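Local coordinates for protein phiAB6 tailspike (Unidentified phage, PDB 5JS4) that probably binds and fragments the exopolysaccharide of Acinetobacter baumannii as a trimeric, beta-helical phage tailspike, at residues S353-D358 with N374-K379; A398-E403 with H426-D431; Y637-V642 with A692-F697. One frame throughout, in Å; residues are numbered along the deposited sequence.

Interaction 1 of 3, residues S353-D358 with N374-K379; sequences SFIEID and NQIVVK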
ATOM      1  N   SER A 353     -15.527  30.683   5.087  1.00 14.84           N
ATOM      2  CA  SER A 353     -14.575  29.637   4.701  1.00 14.69           C
ATOM      3  C   SER A 353     -13.160  30.205   4.760  1.00 14.27           C
ATOM      4  O   SER A 353     -12.986  31.423   4.775  1.00 14.88           O
ATOM      5  CB  SER A 353     -14.911  29.110   3.306  1.00 15.54           C
ATOM      6  OG  SER A 353     -16.143  28.403   3.330  1.00 15.88           O
ATOM      7  N   PHE A 354     -12.144  29.340   4.816  1.00 13.25           N
ATOM      8  CA  PHE A 354     -10.781  29.833   5.055  1.00 13.42           C
ATOM      9  C   PHE A 354     -10.028  30.260   3.798  1.00 13.18           C
ATOM     10  O   PHE A 354      -9.655  31.425   3.679  1.00 13.49           O
ATOM     11  CB  PHE A 354      -9.927  28.844   5.863  1.00 13.62           C
ATOM     12  CG  PHE A 354      -8.507  29.308   6.060  1.00 13.41           C
ATOM     13  CD1 PHE A 354      -8.244  30.576   6.574  1.00 13.86           C
ATOM     14  CD2 PHE A 354      -7.432  28.495   5.724  1.00 13.49           C
ATOM     15  CE1 PHE A 354      -6.947  31.022   6.747  1.00 14.45           C
ATOM     16  CE2 PHE A 354      -6.130  28.936   5.899  1.00 13.87           C
ATOM     17  CZ  PHE A 354      -5.888  30.203   6.408  1.00 13.60           C
ATOM     18  N   ILE A 355      -9.788  29.334   2.874  1.00 13.40           N
ATOM     19  CA  ILE A 355      -8.886  29.620   1.759  1.00 13.11           C
ATOM     20  C   ILE A 355      -9.287  28.936   0.449  1.00 13.00           C
ATOM     21  O   ILE A 355      -9.726  27.783   0.441  1.00 13.57           O
ATOM     22  CB  ILE A 355      -7.432  29.261   2.156  1.00 12.84           C
ATOM     23  CG1 ILE A 355      -6.424  29.851   1.166  1.00 13.16           C
ATOM     24  CG2 ILE A 355      -7.269  27.753   2.315  1.00 13.00           C
ATOM     25  CD1 ILE A 355      -5.059  30.084   1.777  1.00 13.11           C
ATOM     26  N   GLU A 356      -9.145  29.675  -0.650  1.00 13.01           N
ATOM     27  CA  GLU A 356      -9.379  29.156  -1.992  1.00 13.91           C
ATOM     28  C   GLU A 356      -8.045  28.946  -2.688  1.00 13.71           C
ATOM     29  O   GLU A 356      -7.222  29.861  -2.756  1.00 14.18           O
ATOM     30  CB  GLU A 356     -10.255  30.107  -2.805  1.00 14.78           C
ATOM     31  CG  GLU A 356     -11.678  30.180  -2.282  1.00 16.15           C
ATOM     32  CD  GLU A 356     -12.576  31.111  -3.064  1.00 17.28           C
ATOM     33  OE1 GLU A 356     -12.209  31.515  -4.186  1.00 18.19           O
ATOM     34  OE2 GLU A 356     -13.666  31.427  -2.545  1.00 18.97           O
ATOM     35  N   ILE A 357      -7.844  27.734  -3.197  1.00 13.41           N
ATOM     36  CA  ILE A 357      -6.600  27.352  -3.861  1.00 13.49           C
ATOM     37  C   ILE A 357      -6.942  26.555  -5.121  1.00 13.30           C
ATOM     38  O   ILE A 357      -7.861  25.739  -5.112  1.00 14.65           O
ATOM     39  CB  ILE A 357      -5.683  26.547  -2.907  1.00 13.39           C
ATOM     40  CG1 ILE A 357      -4.344  26.242  -3.584  1.00 13.64           C
ATOM     41  CG2 ILE A 357      -6.368  25.269  -2.425  1.00 13.36           C
ATOM     42  CD1 ILE A 357      -3.296  25.663  -2.655  1.00 13.40           C
ATOM     43  N   ASP A 358      -6.222  26.800  -6.211  1.00 13.50           N
ATOM     44  CA  ASP A 358      -6.509  26.100  -7.459  1.00 14.31           C
ATOM     45  C   ASP A 358      -6.106  24.628  -7.368  1.00 13.80           C
ATOM     46  O   ASP A 358      -5.125  24.273  -6.706  1.00 14.03           O
ATOM     47  CB  ASP A 358      -5.812  26.765  -8.643  1.00 15.73           C
ATOM     48  CG  ASP A 358      -6.355  26.280  -9.973  1.00 18.15           C
ATOM     49  OD1 ASP A 358      -7.487  26.667 -10.337  1.00 21.32           O
ATOM     50  OD2 ASP A 358      -5.659  25.502 -10.646  1.00 20.50           O
ATOM     51  N   ASN A 374     -16.245  25.863   5.044  1.00 14.97           N
ATOM     52  CA  ASN A 374     -15.311  25.015   4.321  1.00 14.59           C
ATOM     53  C   ASN A 374     -13.916  25.476   4.695  1.00 14.30           C
ATOM     54  O   ASN A 374     -13.618  26.667   4.635  1.00 15.18           O
ATOM     55  CB  ASN A 374     -15.511  25.127   2.805  1.00 15.24           C
ATOM     56  CG  ASN A 374     -16.886  24.667   2.356  1.00 15.88           C
ATOM     57  OD1 ASN A 374     -17.541  25.332   1.548  1.00 18.86           O
ATOM     58  ND2 ASN A 374     -17.328  23.527   2.863  1.00 14.43           N
ATOM     59  N   GLN A 375     -13.055  24.550   5.097  1.00 13.92           N
ATOM     60  CA  GLN A 375     -11.712  24.937   5.511  1.00 14.03           C
ATOM     61  C   GLN A 375     -10.818  25.126   4.288  1.00 14.13           C
ATOM     62  O   GLN A 375     -10.269  26.208   4.084  1.00 16.20           O
ATOM     63  CB  GLN A 375     -11.153  23.948   6.533  1.00 14.11           C
ATOM     64  CG  GLN A 375     -11.844  24.105   7.881  1.00 14.39           C
ATOM     65  CD  GLN A 375     -11.492  23.035   8.890  1.00 14.08           C
ATOM     66  OE1 GLN A 375     -11.229  21.886   8.534  1.00 14.70           O
ATOM     67  NE2 GLN A 375     -11.509  23.400  10.167  1.00 14.29           N
ATOM     68  N   ILE A 376     -10.719  24.100   3.454  1.00 14.09           N
ATOM     69  CA  ILE A 376     -10.001  24.196   2.189  1.00 14.21           C
ATOM     70  C   ILE A 376     -11.013  24.185   1.052  1.00 14.50           C
ATOM     71  O   ILE A 376     -11.758  23.224   0.891  1.00 15.27           O
ATOM     72  CB  ILE A 376      -9.015  23.023   2.009  1.00 14.18           C
ATOM     73  CG1 ILE A 376      -7.988  22.995   3.152  1.00 14.98           C
ATOM     74  CG2 ILE A 376      -8.330  23.098   0.648  1.00 14.17           C
ATOM     75  CD1 ILE A 376      -6.968  24.115   3.134  1.00 14.55           C
ATOM     76  N   VAL A 377     -11.038  25.264   0.274  1.00 14.92           N
ATOM     77  CA  VAL A 377     -11.908  25.363  -0.889  1.00 15.07           C
ATOM     78  C   VAL A 377     -11.048  25.207  -2.134  1.00 14.70           C
ATOM     79  O   VAL A 377     -10.264  26.092  -2.468  1.00 14.92           O
ATOM     80  CB  VAL A 377     -12.657  26.711  -0.926  1.00 15.39           C
ATOM     81  CG1 VAL A 377     -13.534  26.816  -2.168  1.00 15.85           C
ATOM     82  CG2 VAL A 377     -13.499  26.879   0.330  1.00 15.67           C
ATOM     83  N   VAL A 378     -11.189  24.072  -2.808  1.00 14.93           N
ATOM     84  CA  VAL A 378     -10.438  23.805  -4.028  1.00 15.06           C
ATOM     85  C   VAL A 378     -11.198  24.394  -5.206  1.00 15.52           C
ATOM     86  O   VAL A 378     -12.379  24.108  -5.383  1.00 16.81           O
ATOM     87  CB  VAL A 378     -10.247  22.295  -4.267  1.00 16.16           C
ATOM     88  CG1 VAL A 378      -9.437  22.056  -5.535  1.00 17.07           C
ATOM     89  CG2 VAL A 378      -9.570  21.642  -3.068  1.00 16.16           C
ATOM     90  N   LYS A 379     -10.518  25.212  -6.002  1.00 15.35           N
ATOM     91  CA  LYS A 379     -11.113  25.781  -7.206  1.00 15.65           C
ATOM     92  C   LYS A 379     -10.735  24.937  -8.419  1.00 15.65           C
ATOM     93  O   LYS A 379      -9.657  24.334  -8.462  1.00 15.75           O
ATOM     94  CB  LYS A 379     -10.684  27.240  -7.390  1.00 17.12           C
ATOM     95  CG  LYS A 379     -10.979  28.144  -6.195  1.00 18.47           C
ATOM     96  CD  LYS A 379     -12.458  28.244  -5.844  1.00 20.40           C
ATOM     97  CE  LYS A 379     -13.212  29.149  -6.804  1.00 21.87           C
ATOM     98  NZ  LYS A 379     -14.658  29.248  -6.454  1.00 23.64           N
TER
HETATM   99  O   HOH W   1     -15.610  29.954  -3.966  1.00 27.48           O
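Glu356 and Val377 run alongside each other on one face of a parallel strand pair, with Glu356 CG 3.8 Å from Val377 CG1. Beyond them Glu356 meets Lys379: the glutamate chain stands extended past CG, while the lysine folds back at its middle torsions (chi2 -61°, chi3 -76°), which lays its CD and CE against the carboxylate, CE 3.7 Å from Glu356 OE1. The charged ends do not close a salt bridge; instead a water donates to Glu356 OE2 and accepts from Lys379 NZ, and OE2 is also hydrogen-bonded to Thr328. Long polar chains suit this side, where the glutamate is partly exposed and the lysine exposed. Residues 353-358 and 374-379 are successive rungs of the right-handed parallel beta-helix found in pectate lyase-like proteins, so residues in register stack along its axis. On the inward face the stack is aliphatic: Ile355 CG2 touches Ile376 CD1 at 3.7 Å, the two side chains running together on the core side. The ladder between them includes Val377 N to Ile355 O (2.8 Å) and Lys379 N to Ile357 O (2.9 Å). Where the later rung turns its corner, the hydroxyl of Ser353, small enough to fit beside the backbone, accepts from Asn374 N at 3.1 Å, and Gln375 O lies at the edge of the Phe354 ring, near its plane.

Interaction 2 of 3, residues A398-E403 with H426-D431; sequences AGIYCE and HAMIFD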
ATOM      1  N   ALA A 398     -17.404  21.272   5.604  1.00 15.67           N
ATOM      2  CA  ALA A 398     -16.401  20.338   5.098  1.00 14.75           C
ATOM      3  C   ALA A 398     -14.987  20.779   5.446  1.00 14.16           C
ATOM      4  O   ALA A 398     -14.694  21.971   5.510  1.00 14.73           O
ATOM      5  CB  ALA A 398     -16.537  20.178   3.591  1.00 15.60           C
ATOM      6  N   GLY A 399     -14.109  19.807   5.674  1.00 14.62           N
ATOM      7  CA  GLY A 399     -12.686  20.091   5.810  1.00 13.90           C
ATOM      8  C   GLY A 399     -12.111  20.514   4.468  1.00 13.48           C
ATOM      9  O   GLY A 399     -11.376  21.496   4.377  1.00 13.56           O
ATOM     10  N   ILE A 400     -12.454  19.757   3.428  1.00 13.04           N
ATOM     11  CA  ILE A 400     -12.000  20.025   2.066  1.00 13.09           C
ATOM     12  C   ILE A 400     -13.200  19.939   1.126  1.00 13.40           C
ATOM     13  O   ILE A 400     -13.913  18.936   1.118  1.00 12.97           O
ATOM     14  CB  ILE A 400     -10.922  19.013   1.621  1.00 13.59           C
ATOM     15  CG1 ILE A 400      -9.745  19.017   2.604  1.00 13.80           C
ATOM     16  CG2 ILE A 400     -10.438  19.333   0.212  1.00 13.97           C
ATOM     17  CD1 ILE A 400      -8.788  17.855   2.435  1.00 13.77           C
ATOM     18  N   TYR A 401     -13.411  20.992   0.338  1.00 13.63           N
ATOM     19  CA  TYR A 401     -14.539  21.068  -0.587  1.00 13.96           C
ATOM     20  C   TYR A 401     -14.062  21.366  -2.005  1.00 14.05           C
ATOM     21  O   TYR A 401     -13.331  22.331  -2.225  1.00 15.87           O
ATOM     22  CB  TYR A 401     -15.526  22.148  -0.135  1.00 14.63           C
ATOM     23  CG  TYR A 401     -16.640  22.413  -1.129  1.00 15.79           C
ATOM     24  CD1 TYR A 401     -17.412  21.370  -1.631  1.00 16.90           C
ATOM     25  CD2 TYR A 401     -16.926  23.707  -1.562  1.00 17.17           C
ATOM     26  CE1 TYR A 401     -18.432  21.604  -2.538  1.00 17.53           C
ATOM     27  CE2 TYR A 401     -17.947  23.950  -2.468  1.00 17.82           C
ATOM     28  CZ  TYR A 401     -18.697  22.895  -2.952  1.00 17.65           C
ATOM     29  OH  TYR A 401     -19.711  23.125  -3.853  1.00 19.34           O
ATOM     30  N   CYS A 402     -14.484  20.533  -2.956  1.00 14.59           N
ATOM     31  CA  CYS A 402     -14.186  20.733  -4.374  1.00 15.11           C
ATOM     32  C   CYS A 402     -15.471  20.658  -5.195  1.00 15.32           C
ATOM     33  O   CYS A 402     -16.035  19.581  -5.395  1.00 14.67           O
ATOM     34  CB  CYS A 402     -13.178  19.690  -4.867  1.00 15.51           C
ATOM     35  SG  CYS A 402     -12.766  19.815  -6.622  1.00 17.88           S
ATOM     36  N   GLU A 403     -15.923  21.816  -5.670  1.00 15.79           N
ATOM     37  CA  GLU A 403     -17.150  21.923  -6.455  1.00 15.95           C
ATOM     38  C   GLU A 403     -16.966  21.390  -7.876  1.00 15.59           C
ATOM     39  O   GLU A 403     -17.841  20.691  -8.398  1.00 15.98           O
ATOM     40  CB  GLU A 403     -17.602  23.388  -6.504  1.00 16.56           C
ATOM     41  CG  GLU A 403     -18.920  23.624  -7.232  1.00 18.26           C
ATOM     42  CD  GLU A 403     -19.282  25.096  -7.362  1.00 21.43           C
ATOM     43  OE1 GLU A 403     -18.479  25.963  -6.958  1.00 23.61           O
ATOM     44  OE2 GLU A 403     -20.381  25.389  -7.877  1.00 25.91           O
ATOM     45  N   HIS A 426     -19.088  16.981   6.596  1.00 14.34           N
ATOM     46  CA  HIS A 426     -18.216  15.926   6.081  1.00 14.31           C
ATOM     47  C   HIS A 426     -16.740  16.259   6.256  1.00 13.78           C
ATOM     48  O   HIS A 426     -16.368  17.406   6.503  1.00 14.11           O
ATOM     49  CB  HIS A 426     -18.493  15.697   4.592  1.00 15.70           C
ATOM     50  CG  HIS A 426     -19.737  14.914   4.322  1.00 17.47           C
ATOM     51  ND1 HIS A 426     -21.000  15.432   4.513  1.00 19.00           N
ATOM     52  CD2 HIS A 426     -19.912  13.652   3.865  1.00 18.26           C
ATOM     53  CE1 HIS A 426     -21.899  14.519   4.191  1.00 20.23           C
ATOM     54  NE2 HIS A 426     -21.265  13.430   3.796  1.00 19.33           N
ATOM     55  N   ALA A 427     -15.901  15.240   6.116  1.00 13.25           N
ATOM     56  CA  ALA A 427     -14.463  15.452   6.023  1.00 12.69           C
ATOM     57  C   ALA A 427     -14.138  16.094   4.677  1.00 12.41           C
ATOM     58  O   ALA A 427     -13.507  17.150   4.621  1.00 12.55           O
ATOM     59  CB  ALA A 427     -13.720  14.137   6.178  1.00 13.01           C
ATOM     60  N   MET A 428     -14.575  15.442   3.600  1.00 12.30           N
ATOM     61  CA  MET A 428     -14.332  15.918   2.238  1.00 12.75           C
ATOM     62  C   MET A 428     -15.592  15.796   1.392  1.00 13.15           C
ATOM     63  O   MET A 428     -16.280  14.777   1.445  1.00 13.61           O
ATOM     64  CB  MET A 428     -13.216  15.109   1.577  1.00 13.62           C
ATOM     65  CG  MET A 428     -11.907  15.115   2.343  1.00 13.82           C
ATOM     66  SD  MET A 428     -10.596  14.226   1.489  1.00 15.54           S
ATOM     67  CE  MET A 428     -10.265  15.300   0.099  1.00 16.19           C
ATOM     68  N   ILE A 429     -15.881  16.835   0.610  1.00 13.73           N
ATOM     69  CA  ILE A 429     -16.992  16.816  -0.335  1.00 13.80           C
ATOM     70  C   ILE A 429     -16.494  17.167  -1.730  1.00 13.64           C
ATOM     71  O   ILE A 429     -15.976  18.261  -1.958  1.00 14.22           O
ATOM     72  CB  ILE A 429     -18.105  17.811   0.058  1.00 14.94           C
ATOM     73  CG1 ILE A 429     -18.675  17.466   1.436  1.00 16.00           C
ATOM     74  CG2 ILE A 429     -19.219  17.805  -0.989  1.00 15.30           C
ATOM     75  CD1 ILE A 429     -19.621  18.509   1.997  1.00 17.09           C
ATOM     76  N   PHE A 430     -16.648  16.215  -2.645  1.00 13.46           N
ATOM     77  CA  PHE A 430     -16.492  16.443  -4.072  1.00 13.82           C
ATOM     78  C   PHE A 430     -17.890  16.435  -4.676  1.00 14.64           C
ATOM     79  O   PHE A 430     -18.575  15.419  -4.626  1.00 14.88           O
ATOM     80  CB  PHE A 430     -15.664  15.324  -4.708  1.00 14.57           C
ATOM     81  CG  PHE A 430     -14.243  15.256  -4.216  1.00 15.01           C
ATOM     82  CD1 PHE A 430     -13.242  15.976  -4.855  1.00 16.39           C
ATOM     83  CD2 PHE A 430     -13.903  14.457  -3.132  1.00 16.24           C
ATOM     84  CE1 PHE A 430     -11.929  15.912  -4.416  1.00 17.48           C
ATOM     85  CE2 PHE A 430     -12.592  14.389  -2.687  1.00 17.03           C
ATOM     86  CZ  PHE A 430     -11.604  15.118  -3.329  1.00 17.71           C
ATOM     87  N   ASP A 431     -18.330  17.558  -5.238  1.00 14.81           N
ATOM     88  CA  ASP A 431     -19.655  17.599  -5.870  1.00 15.10           C
ATOM     89  C   ASP A 431     -19.711  16.706  -7.110  1.00 15.18           C
ATOM     90  O   ASP A 431     -20.787  16.259  -7.505  1.00 16.05           O
ATOM     91  CB  ASP A 431     -20.048  19.030  -6.254  1.00 16.03           C
ATOM     92  CG  ASP A 431     -20.434  19.882  -5.057  1.00 16.63           C
ATOM     93  OD1 ASP A 431     -20.651  19.339  -3.951  1.00 16.67           O
ATOM     94  OD2 ASP A 431     -20.519  21.113  -5.227  1.00 18.29           O
TER
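Two neighbouring coils of a parallel beta-helix meet here, just past the corners at which the chain bends from one face of the coil to the next, and the contact is led by Tyr401 and Asp431. The phenol hydroxyl donates to Asp431 OD2 over 2.6 Å, arriving on the syn side of the carboxylate but 31° out of its plane; ring and carboxylate planes are turned 65° against each other. Asp431 OD1 lies at the ring edge, 3.5 Å from Tyr401 CE1, while the hydroxyl bond to OD2 is what holds the pair. With CG anti to the backbone N (chi1 173°), Tyr401 leans across the next coil, and its CD1 comes 4.0 Å from Ile429 CB. Ile429 also reaches back with CD1 to Ala398 CB at 3.9 Å, its branched chain touching a small residue at one strand position and the tyrosine ring at another on this partly exposed face.

Tyrosine can serve that boundary because its ring packs on aliphatic carbon while its hydroxyl seeks a polar partner. In the pectate lyase-like solenoid the other face of the same strands looks into the core, and its occupants are apolar. Ile400 and Met428 run side by side, CD1 of the isoleucine 3.8 Å from CE of the methionine, a flexible chain that also fits against Phe415 and Phe420. One step on, Cys402 CB sits 3.7 Å from Phe430 CD1, with the sulfur oblique to the ring in a sulfur-aromatic contact. Parallel backbone bonds join the rungs, among them the nearly straight one from Cys402 N to Ile429 O (2.9 Å). At the corner, Ala427 O accepts from Ile400 N and, weakly, from Gly399 N.

Interaction 3 of 3, residues Y637-V642 with A692-F697; sequences YRVERV and AGFKVF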
ATOM      1  N   TYR A 637     -29.037 -53.753 -28.692  1.00  8.73           N
ATOM      2  CA  TYR A 637     -29.063 -52.303 -28.538  1.00  8.95           C
ATOM      3  C   TYR A 637     -27.725 -51.720 -28.938  1.00  9.15           C
ATOM      4  O   TYR A 637     -26.693 -52.311 -28.653  1.00 10.56           O
ATOM      5  CB  TYR A 637     -29.404 -51.951 -27.082  1.00  8.80           C
ATOM      6  CG  TYR A 637     -30.798 -52.407 -26.751  1.00  8.33           C
ATOM      7  CD1 TYR A 637     -31.063 -53.743 -26.465  1.00  8.20           C
ATOM      8  CD2 TYR A 637     -31.867 -51.524 -26.808  1.00  8.05           C
ATOM      9  CE1 TYR A 637     -32.349 -54.182 -26.217  1.00  8.34           C
ATOM     10  CE2 TYR A 637     -33.154 -51.954 -26.560  1.00  8.40           C
ATOM     11  CZ  TYR A 637     -33.393 -53.283 -26.271  1.00  8.55           C
ATOM     12  OH  TYR A 637     -34.670 -53.717 -26.028  1.00 10.54           O
ATOM     13  N   ARG A 638     -27.747 -50.574 -29.610  1.00  9.28           N
ATOM     14  CA  ARG A 638     -26.521 -49.866 -29.955  1.00  9.25           C
ATOM     15  C   ARG A 638     -26.363 -48.649 -29.066  1.00  8.84           C
ATOM     16  O   ARG A 638     -27.252 -47.803 -29.011  1.00  9.32           O
ATOM     17  CB  ARG A 638     -26.537 -49.397 -31.414  1.00 10.70           C
ATOM     18  CG  ARG A 638     -26.576 -50.506 -32.447  1.00 12.75           C
ATOM     19  CD  ARG A 638     -26.199 -49.975 -33.825  1.00 15.23           C
ATOM     20  NE  ARG A 638     -27.101 -48.920 -34.270  1.00 17.43           N
ATOM     21  CZ  ARG A 638     -28.225 -49.105 -34.966  1.00 18.55           C
ATOM     22  NH1 ARG A 638     -28.626 -50.322 -35.318  1.00 18.97           N
ATOM     23  NH2 ARG A 638     -28.959 -48.052 -35.313  1.00 21.43           N
ATOM     24  N   VAL A 639     -25.232 -48.581 -28.368  1.00  8.36           N
ATOM     25  CA  VAL A 639     -24.772 -47.357 -27.727  1.00  8.71           C
ATOM     26  C   VAL A 639     -23.924 -46.679 -28.795  1.00  9.34           C
ATOM     27  O   VAL A 639     -22.755 -47.027 -28.995  1.00  9.39           O
ATOM     28  CB  VAL A 639     -23.960 -47.646 -26.445  1.00  8.77           C
ATOM     29  CG1 VAL A 639     -23.551 -46.350 -25.766  1.00  9.06           C
ATOM     30  CG2 VAL A 639     -24.757 -48.527 -25.492  1.00  8.99           C
ATOM     31  N   GLU A 640     -24.540 -45.737 -29.506  1.00  9.91           N
ATOM     32  CA  GLU A 640     -24.009 -45.252 -30.780  1.00 10.15           C
ATOM     33  C   GLU A 640     -23.836 -43.745 -30.820  1.00 10.12           C
ATOM     34  O   GLU A 640     -24.499 -43.004 -30.094  1.00  9.68           O
ATOM     35  CB  GLU A 640     -24.930 -45.672 -31.927  1.00 11.72           C
ATOM     36  CG  GLU A 640     -26.342 -45.115 -31.825  1.00 13.08           C
ATOM     37  CD  GLU A 640     -27.163 -45.334 -33.079  1.00 15.73           C
ATOM     38  OE1 GLU A 640     -26.907 -46.312 -33.811  1.00 18.40           O
ATOM     39  OE2 GLU A 640     -28.079 -44.524 -33.322  1.00 18.35           O
ATOM     40  N   ARG A 641     -22.960 -43.309 -31.718  1.00 10.46           N
ATOM     41  CA  ARG A 641     -22.724 -41.896 -31.958  1.00 10.58           C
ATOM     42  C   ARG A 641     -23.829 -41.318 -32.825  1.00 10.84           C
ATOM     43  O   ARG A 641     -24.230 -41.922 -33.826  1.00 12.30           O
ATOM     44  CB  ARG A 641     -21.389 -41.688 -32.667  1.00 10.67           C
ATOM     45  CG  ARG A 641     -20.213 -42.246 -31.896  1.00 10.98           C
ATOM     46  CD  ARG A 641     -18.882 -41.810 -32.474  1.00 11.07           C
ATOM     47  NE  ARG A 641     -18.662 -42.322 -33.828  1.00 11.47           N
ATOM     48  CZ  ARG A 641     -17.549 -42.131 -34.533  1.00 12.30           C
ATOM     49  NH1 ARG A 641     -16.545 -41.419 -34.033  1.00 12.84           N
ATOM     50  NH2 ARG A 641     -17.449 -42.645 -35.755  1.00 13.82           N
ATOM     51  N   VAL A 642     -24.317 -40.147 -32.441  1.00 10.98           N
ATOM     52  CA  VAL A 642     -25.259 -39.416 -33.279  1.00 11.96           C
ATOM     53  C   VAL A 642     -24.505 -38.613 -34.338  1.00 13.04           C
ATOM     54  O   VAL A 642     -23.286 -38.437 -34.257  1.00 12.35           O
ATOM     55  CB  VAL A 642     -26.178 -38.500 -32.454  1.00 12.78           C
ATOM     56  CG1 VAL A 642     -26.889 -39.296 -31.368  1.00 13.34           C
ATOM     57  CG2 VAL A 642     -25.407 -37.339 -31.850  1.00 12.18           C
ATOM     58  N   ALA A 692     -16.266 -46.624 -31.912  1.00  8.62           N
ATOM     59  CA  ALA A 692     -17.296 -45.606 -32.041  1.00  9.06           C
ATOM     60  C   ALA A 692     -18.305 -45.726 -30.901  1.00  9.37           C
ATOM     61  O   ALA A 692     -18.884 -44.733 -30.459  1.00 10.27           O
ATOM     62  CB  ALA A 692     -18.005 -45.752 -33.375  1.00  9.75           C
ATOM     63  N   GLY A 693     -18.516 -46.957 -30.453  1.00  9.28           N
ATOM     64  CA  GLY A 693     -19.508 -47.265 -29.431  1.00  8.54           C
ATOM     65  C   GLY A 693     -19.522 -48.757 -29.177  1.00  8.01           C
ATOM     66  O   GLY A 693     -18.524 -49.443 -29.407  1.00  8.11           O
ATOM     67  N   PHE A 694     -20.649 -49.267 -28.697  1.00  7.98           N
ATOM     68  CA  PHE A 694     -20.778 -50.690 -28.430  1.00  7.83           C
ATOM     69  C   PHE A 694     -22.237 -51.119 -28.433  1.00  7.79           C
ATOM     70  O   PHE A 694     -23.141 -50.295 -28.231  1.00  8.72           O
ATOM     71  CB  PHE A 694     -20.081 -51.082 -27.112  1.00  7.98           C
ATOM     72  CG  PHE A 694     -20.586 -50.350 -25.890  1.00  7.75           C
ATOM     73  CD1 PHE A 694     -20.076 -49.105 -25.548  1.00  8.07           C
ATOM     74  CD2 PHE A 694     -21.533 -50.928 -25.054  1.00  7.78           C
ATOM     75  CE1 PHE A 694     -20.520 -48.439 -24.415  1.00  8.08           C
ATOM     76  CE2 PHE A 694     -21.981 -50.264 -23.918  1.00  8.01           C
ATOM     77  CZ  PHE A 694     -21.476 -49.019 -23.603  1.00  8.00           C
ATOM     78  N   LYS A 695     -22.446 -52.405 -28.701  1.00  8.14           N
ATOM     79  CA  LYS A 695     -23.756 -53.027 -28.636  1.00  8.76           C
ATOM     80  C   LYS A 695     -23.910 -53.757 -27.316  1.00  8.46           C
ATOM     81  O   LYS A 695     -22.944 -54.310 -26.792  1.00  8.90           O
ATOM     82  CB  LYS A 695     -23.951 -54.022 -29.778  1.00  9.79           C
ATOM     83  CG  LYS A 695     -23.930 -53.396 -31.164  1.00 11.32           C
ATOM     84  CD  LYS A 695     -24.361 -54.403 -32.220  1.00 13.73           C
ATOM     85  CE  LYS A 695     -24.294 -53.820 -33.624  1.00 16.33           C
ATOM     86  NZ  LYS A 695     -24.728 -54.810 -34.649  1.00 18.34           N
ATOM     87  N   VAL A 696     -25.135 -53.746 -26.795  1.00  8.33           N
ATOM     88  CA  VAL A 696     -25.515 -54.526 -25.626  1.00  7.91           C
ATOM     89  C   VAL A 696     -26.547 -55.551 -26.072  1.00  7.58           C
ATOM     90  O   VAL A 696     -27.534 -55.195 -26.722  1.00  8.33           O
ATOM     91  CB  VAL A 696     -26.123 -53.640 -24.526  1.00  7.95           C
ATOM     92  CG1 VAL A 696     -26.464 -54.472 -23.294  1.00  7.91           C
ATOM     93  CG2 VAL A 696     -25.173 -52.512 -24.164  1.00  8.11           C
ATOM     94  N   PHE A 697     -26.302 -56.812 -25.732  1.00  7.88           N
ATOM     95  CA  PHE A 697     -27.188 -57.930 -26.042  1.00  8.39           C
ATOM     96  C   PHE A 697     -27.787 -58.417 -24.734  1.00  8.40           C
ATOM     97  O   PHE A 697     -27.051 -58.669 -23.784  1.00  9.44           O
ATOM     98  CB  PHE A 697     -26.409 -59.090 -26.672  1.00  8.84           C
ATOM     99  CG  PHE A 697     -25.818 -58.786 -28.026  1.00  9.13           C
ATOM    100  CD1 PHE A 697     -24.731 -57.927 -28.153  1.00  9.45           C
ATOM    101  CD2 PHE A 697     -26.328 -59.387 -29.169  1.00  9.99           C
ATOM    102  CE1 PHE A 697     -24.181 -57.660 -29.399  1.00 10.08           C
ATOM    103  CE2 PHE A 697     -25.776 -59.129 -30.414  1.00 10.96           C
ATOM    104  CZ  PHE A 697     -24.707 -58.260 -30.525  1.00 10.94           C
TER
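Val639 sits squarely over the Phe694 ring: its CB lies 4.0 Å from the ring centroid and only 8° off the normal, a CH-pi contact in which CG2 also touches CE2 at 3.6 Å. The ring comes under the valine because Phe694 CG stands between its backbone N and carbonyl carbon (chi1 58°). A beta-branched valine suits the place, as both methyls can spread over the ring while CG2 reaches Val696 CG2 as well. Beneath these side chains the backbones pair antiparallel, with Val639 N giving a short 2.7 Å bond to Phe694 O and Tyr637 N and O both bonded to Val696. The Tyr637 ring turns an edge to Val696 O.

On the reverse face the aliphatic part of Arg638 runs beside Lys695, CG to CG 4.1 Å, in a non-hydrogen-bonded pair. Nearby acids probably offset their like charges: Glu640 OE1 takes Arg638 NE at 2.7 Å, in the guanidinium plane, and Glu632 forms salt bridges with both Arg638 and Lys695. At the end of the pair Arg641 spreads one guanidinium face over Ala692 CB, 3.5 Å from NE, while its NH1 is held by Ser647 O.

Further out, Phe715 meets Phe694 edge-to-face, and Tyr614 and Phe711 do the same to Tyr637, burying the aromatic face against other strands of the C-terminal region. Strand 690-699 also pairs with 672-678, where Ala692 and Gly693 together sit opposite Ile678 as a classic beta bulge, in an antiparallel sheet with one apolar and one charged side.

Interactions 1 and 2 belong to the same parallel sheet and are joined directly, since strands 374-379 and 398-402 are neighbours in it: Tyr401 N and O probably hydrogen-bond to Ile376 O and Val378 N. Both stack apolar side chains inside the solenoid, aliphatic in interaction 1, with sulfur and an aromatic ring added in interaction 2, and keep polar pairs outside, water-bridged in the first and directly bonded in the second. Interactions 1 and 3 are mostly buried, interaction 2 partly. Interaction 3 lies in an antiparallel sheet, its centre about 82 Å from that of interaction 1. There aromatic packing forms the buried side, while the other carries salt bridges, made within 637-642 and to Glu632 rather than between the two segments.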